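Local structure of geranyltranstransferase (Marinomonas sp. MED121, 4F62) at residues A[44-56]-A[67-79]. The protein probably joins isoprenyl diphosphate units into longer polyprenyl diphosphates, as a putative farnesyl-diphosphate synthase of the isoprenoid synthase superfamily. Residues are numbered along the deposited sequence; the frame is centred on the assembly and turned at random.
Sequences GGKRIRPMLTYAS and TDASAAALESIHA
Glu75 meets Arg47 almost at right angles: Arg47 NH1 bonds to Glu75 OE2 at 2.6 Å, bent to 143° at the hydrogen, and comes from above the carboxylate plane. Glu75 CG lies anti to the backbone N, and a bend at chi2 turns the carboxylate toward Arg47 and the start of helix 48-60. There one water links OE2 to Arg47 N, while another joins OE1 to Arg49 N and NH1. Asp17 forms a second salt bridge, at Arg47 NE, and Leu41 O takes NH2. The Arg49 guanidinium lies flat on the His78 ring, centres 3.7 Å apart and planes 13° apart, so this is stacking; NH1 to NE2 has too poor an angle for a hydrogen bond. Midway, Thr53 is a knob among Thr67, Ser70, Ala71 and Leu74, and the small Ala71 brings its CA within 4.3 Å of Pro50 CA. Tyr54 OH donates to the anti lone pair of Asp68 OD1 (2.6 Å), with the ring turned steeply against the carboxylate; Arg15 also holds that oxygen. The axes of helix segments 48-56 and 67-79 approach to 8.3 Å, their directions 157° apart, defining a nearly antiparallel, closely packed helix pair, characteristic of the all-helical isoprenoid synthase fold.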
loop_
_atom_site.group_PDB
_atom_site.type_symbol
_atom_site.label_atom_id
_atom_site.label_comp_id
_atom_site.label_asym_id
_atom_site.label_seq_id
_atom_site.Cartn_x
_atom_site.Cartn_y
_atom_site.Cartn_z
ATOM N N GLY A 44 11.617 5.982 17.320
ATOM C CA GLY A 44 10.806 5.739 18.502
ATOM C C GLY A 44 9.304 5.755 18.237
ATOM O O GLY A 44 8.839 5.221 17.218
ATOM N N GLY A 45 8.549 6.364 19.159
ATOM C CA GLY A 45 7.098 6.475 19.046
ATOM C C GLY A 45 6.356 5.686 20.119
ATOM O O GLY A 45 6.833 4.637 20.548
ATOM N N LYS A 46 5.181 6.158 20.536
ATOM C CA LYS A 46 4.486 5.547 21.679
ATOM C C LYS A 46 3.492 4.410 21.353
ATOM O O LYS A 46 2.893 3.825 22.267
ATOM C CB LYS A 46 3.814 6.625 22.537
ATOM C CG LYS A 46 4.803 7.561 23.240
ATOM C CD LYS A 46 5.880 6.767 23.993
ATOM C CE LYS A 46 6.772 7.664 24.848
ATOM N NZ LYS A 46 6.095 8.126 26.098
ATOM N N ARG A 47 3.339 4.091 20.068
ATOM C CA ARG A 47 2.475 2.985 19.619
ATOM C C ARG A 47 1.002 3.126 20.034
ATOM O O ARG A 47 0.343 2.133 20.381
ATOM C CB ARG A 47 3.001 1.633 20.127
ATOM C CG ARG A 47 4.475 1.413 19.932
ATOM C CD ARG A 47 4.857 1.602 18.482
ATOM N NE ARG A 47 6.161 1.005 18.211
ATOM C CZ ARG A 47 6.953 1.341 17.197
ATOM N NH1 ARG A 47 6.584 2.293 16.347
ATOM N NH2 ARG A 47 8.120 0.729 17.038
ATOM N N ILE A 48 0.497 4.355 20.010
ATOM C CA ILE A 48 -0.893 4.632 20.357
ATOM C C ILE A 48 -1.852 3.759 19.557
ATOM O O ILE A 48 -2.799 3.181 20.098
ATOM C CB ILE A 48 -1.243 6.080 20.031
ATOM C CG1 ILE A 48 -0.407 7.030 20.885
ATOM C CG2 ILE A 48 -2.717 6.318 20.221
ATOM C CD1 ILE A 48 -0.574 6.819 22.331
ATOM N N ARG A 49 -1.608 3.657 18.258
ATOM C CA ARG A 49 -2.513 2.882 17.413
ATOM C C ARG A 49 -2.465 1.376 17.703
ATOM O O ARG A 49 -3.514 0.736 17.835
ATOM C CB ARG A 49 -2.312 3.240 15.929
ATOM C CG ARG A 49 -2.744 4.698 15.658
ATOM C CD ARG A 49 -2.133 5.305 14.392
ATOM N NE ARG A 49 -2.323 6.765 14.363
ATOM C CZ ARG A 49 -1.627 7.633 15.097
ATOM N NH1 ARG A 49 -0.684 7.199 15.930
ATOM N NH2 ARG A 49 -1.870 8.935 14.997
ATOM N N PRO A 50 -1.258 0.795 17.806
ATOM C CA PRO A 50 -1.260 -0.571 18.351
ATOM C C PRO A 50 -1.964 -0.714 19.713
ATOM O O PRO A 50 -2.755 -1.650 19.871
ATOM C CB PRO A 50 0.231 -0.895 18.469
ATOM C CG PRO A 50 0.814 -0.199 17.253
ATOM C CD PRO A 50 0.038 1.132 17.183
ATOM N N MET A 51 -1.707 0.179 20.664
ATOM C CA MET A 51 -2.370 0.076 21.965
ATOM C C MET A 51 -3.899 0.043 21.852
ATOM O O MET A 51 -4.551 -0.783 22.481
ATOM C CB MET A 51 -1.909 1.193 22.916
ATOM C CG MET A 51 -0.442 1.060 23.303
ATOM S SD MET A 51 0.092 2.126 24.659
ATOM C CE MET A 51 -0.051 3.725 23.876
ATOM N N LEU A 52 -4.468 0.932 21.040
ATOM C CA LEU A 52 -5.911 0.939 20.807
ATOM C C LEU A 52 -6.381 -0.373 20.192
ATOM O O LEU A 52 -7.445 -0.879 20.540
ATOM C CB LEU A 52 -6.296 2.078 19.858
ATOM C CG LEU A 52 -6.245 3.491 20.440
ATOM C CD1 LEU A 52 -6.414 4.501 19.308
ATOM C CD2 LEU A 52 -7.324 3.681 21.512
ATOM N N THR A 53 -5.598 -0.914 19.264
ATOM C CA THR A 53 -5.961 -2.160 18.588
ATOM C C THR A 53 -6.040 -3.318 19.577
ATOM O O THR A 53 -7.023 -4.074 19.605
ATOM C CB THR A 53 -4.952 -2.498 17.480
ATOM O OG1 THR A 53 -4.785 -1.347 16.641
ATOM C CG2 THR A 53 -5.442 -3.684 16.620
ATOM N N TYR A 54 -5.010 -3.459 20.403
ATOM C CA TYR A 54 -5.000 -4.551 21.368
ATOM C C TYR A 54 -6.089 -4.347 22.415
ATOM O O TYR A 54 -6.681 -5.323 22.885
ATOM C CB TYR A 54 -3.641 -4.662 22.059
ATOM C CG TYR A 54 -2.531 -5.172 21.172
ATOM C CD1 TYR A 54 -2.559 -6.469 20.660
ATOM C CD2 TYR A 54 -1.436 -4.370 20.865
ATOM C CE1 TYR A 54 -1.530 -6.948 19.848
ATOM C CE2 TYR A 54 -0.398 -4.842 20.056
ATOM C CZ TYR A 54 -0.447 -6.127 19.556
ATOM O OH TYR A 54 0.584 -6.587 18.767
ATOM N N ALA A 55 -6.332 -3.086 22.793
ATOM C CA ALA A 55 -7.334 -2.772 23.831
ATOM C C ALA A 55 -8.740 -3.126 23.360
ATOM O O ALA A 55 -9.560 -3.622 24.129
ATOM C CB ALA A 55 -7.275 -1.285 24.228
ATOM N N SER A 56 -9.018 -2.868 22.089
ATOM C CA SER A 56 -10.336 -3.160 21.533
ATOM C C SER A 56 -10.552 -4.661 21.392
ATOM O O SER A 56 -11.637 -5.161 21.687
ATOM C CB SER A 56 -10.505 -2.486 20.173
ATOM O OG SER A 56 -10.339 -1.093 20.330
ATOM N N THR A 67 -4.805 -9.663 15.322
ATOM C CA THR A 67 -4.701 -8.420 16.091
ATOM C C THR A 67 -3.272 -7.894 15.987
ATOM O O THR A 67 -3.037 -6.685 15.828
ATOM C CB THR A 67 -5.009 -8.635 17.586
ATOM O OG1 THR A 67 -6.180 -9.448 17.737
ATOM C CG2 THR A 67 -5.225 -7.302 18.266
ATOM N N ASP A 68 -2.314 -8.813 16.120
ATOM C CA ASP A 68 -0.904 -8.491 15.879
ATOM C C ASP A 68 -0.694 -7.932 14.475
ATOM O O ASP A 68 -0.041 -6.897 14.304
ATOM C CB ASP A 68 -0.019 -9.728 16.068
ATOM C CG ASP A 68 0.235 -10.043 17.525
ATOM O OD1 ASP A 68 0.354 -9.092 18.335
ATOM O OD2 ASP A 68 0.303 -11.240 17.861
ATOM N N ALA A 69 -1.248 -8.612 13.471
ATOM C CA ALA A 69 -1.113 -8.136 12.091
ATOM C C ALA A 69 -1.715 -6.740 11.909
ATOM O O ALA A 69 -1.139 -5.871 11.236
ATOM C CB ALA A 69 -1.749 -9.133 11.121
ATOM N N SER A 70 -2.866 -6.499 12.526
ATOM C CA SER A 70 -3.497 -5.173 12.419
ATOM C C SER A 70 -2.696 -4.085 13.112
ATOM O O SER A 70 -2.506 -2.978 12.563
ATOM C CB SER A 70 -4.907 -5.203 13.018
ATOM O OG SER A 70 -5.719 -6.169 12.360
ATOM N N ALA A 71 -2.259 -4.380 14.337
ATOM C CA ALA A 71 -1.556 -3.383 15.124
ATOM C C ALA A 71 -0.293 -3.013 14.379
ATOM O O ALA A 71 0.036 -1.836 14.250
ATOM C CB ALA A 71 -1.219 -3.930 16.513
ATOM N N ALA A 72 0.393 -4.029 13.858
ATOM C CA ALA A 72 1.645 -3.816 13.140
ATOM C C ALA A 72 1.410 -3.077 11.825
ATOM O O ALA A 72 2.191 -2.194 11.465
ATOM C CB ALA A 72 2.335 -5.156 12.875
ATOM N N ALA A 73 0.334 -3.433 11.114
ATOM C CA ALA A 73 0.005 -2.782 9.843
ATOM C C ALA A 73 -0.317 -1.316 10.062
ATOM O O ALA A 73 0.147 -0.446 9.315
ATOM C CB ALA A 73 -1.177 -3.471 9.146
ATOM N N LEU A 74 -1.123 -1.044 11.082
ATOM C CA LEU A 74 -1.488 0.337 11.409
ATOM C C LEU A 74 -0.248 1.147 11.785
ATOM O O LEU A 74 -0.104 2.305 11.386
ATOM C CB LEU A 74 -2.495 0.358 12.567
ATOM C CG LEU A 74 -3.898 -0.097 12.152
ATOM C CD1 LEU A 74 -4.666 -0.571 13.363
ATOM C CD2 LEU A 74 -4.636 1.046 11.483
ATOM N N GLU A 75 0.658 0.544 12.549
ATOM C CA GLU A 75 1.877 1.261 12.921
ATOM C C GLU A 75 2.751 1.533 11.686
ATOM O O GLU A 75 3.401 2.579 11.594
ATOM C CB GLU A 75 2.663 0.498 14.002
ATOM C CG GLU A 75 3.858 1.270 14.537
ATOM C CD GLU A 75 3.458 2.523 15.343
ATOM O OE1 GLU A 75 2.276 2.647 15.733
ATOM O OE2 GLU A 75 4.337 3.386 15.607
ATOM N N SER A 76 2.745 0.604 10.730
ATOM C CA SER A 76 3.530 0.778 9.502
ATOM C C SER A 76 2.975 1.885 8.631
ATOM O O SER A 76 3.736 2.674 8.065
ATOM C CB SER A 76 3.631 -0.523 8.686
ATOM O OG SER A 76 4.381 -1.477 9.421
ATOM N N ILE A 77 1.653 1.934 8.511
ATOM C CA ILE A 77 1.006 3.027 7.801
ATOM C C ILE A 77 1.359 4.368 8.466
ATOM O O ILE A 77 1.791 5.311 7.795
ATOM C CB ILE A 77 -0.524 2.847 7.747
ATOM C CG1 ILE A 77 -0.865 1.653 6.844
ATOM C CG2 ILE A 77 -1.188 4.110 7.201
ATOM C CD1 ILE A 77 -0.371 1.824 5.384
ATOM N N HIS A 78 1.194 4.431 9.784
ATOM C CA HIS A 78 1.482 5.639 10.544
ATOM C C HIS A 78 2.937 6.062 10.324
ATOM O O HIS A 78 3.222 7.238 10.041
ATOM C CB HIS A 78 1.193 5.396 12.030
ATOM C CG HIS A 78 1.526 6.558 12.912
ATOM N ND1 HIS A 78 0.983 7.814 12.730
ATOM C CD2 HIS A 78 2.347 6.653 13.980
ATOM C CE1 HIS A 78 1.461 8.635 13.649
ATOM N NE2 HIS A 78 2.291 7.952 14.427
ATOM N N ALA A 79 3.853 5.100 10.414
ATOM C CA ALA A 79 5.279 5.400 10.248
ATOM C C ALA A 79 5.593 5.906 8.842
ATOM O O ALA A 79 6.370 6.849 8.676
ATOM C CB ALA A 79 6.153 4.177 10.594
HETATM O O HOH W 1 4.278 5.150 17.526
HETATM O O HOH W 2 0.723 4.666 16.719
#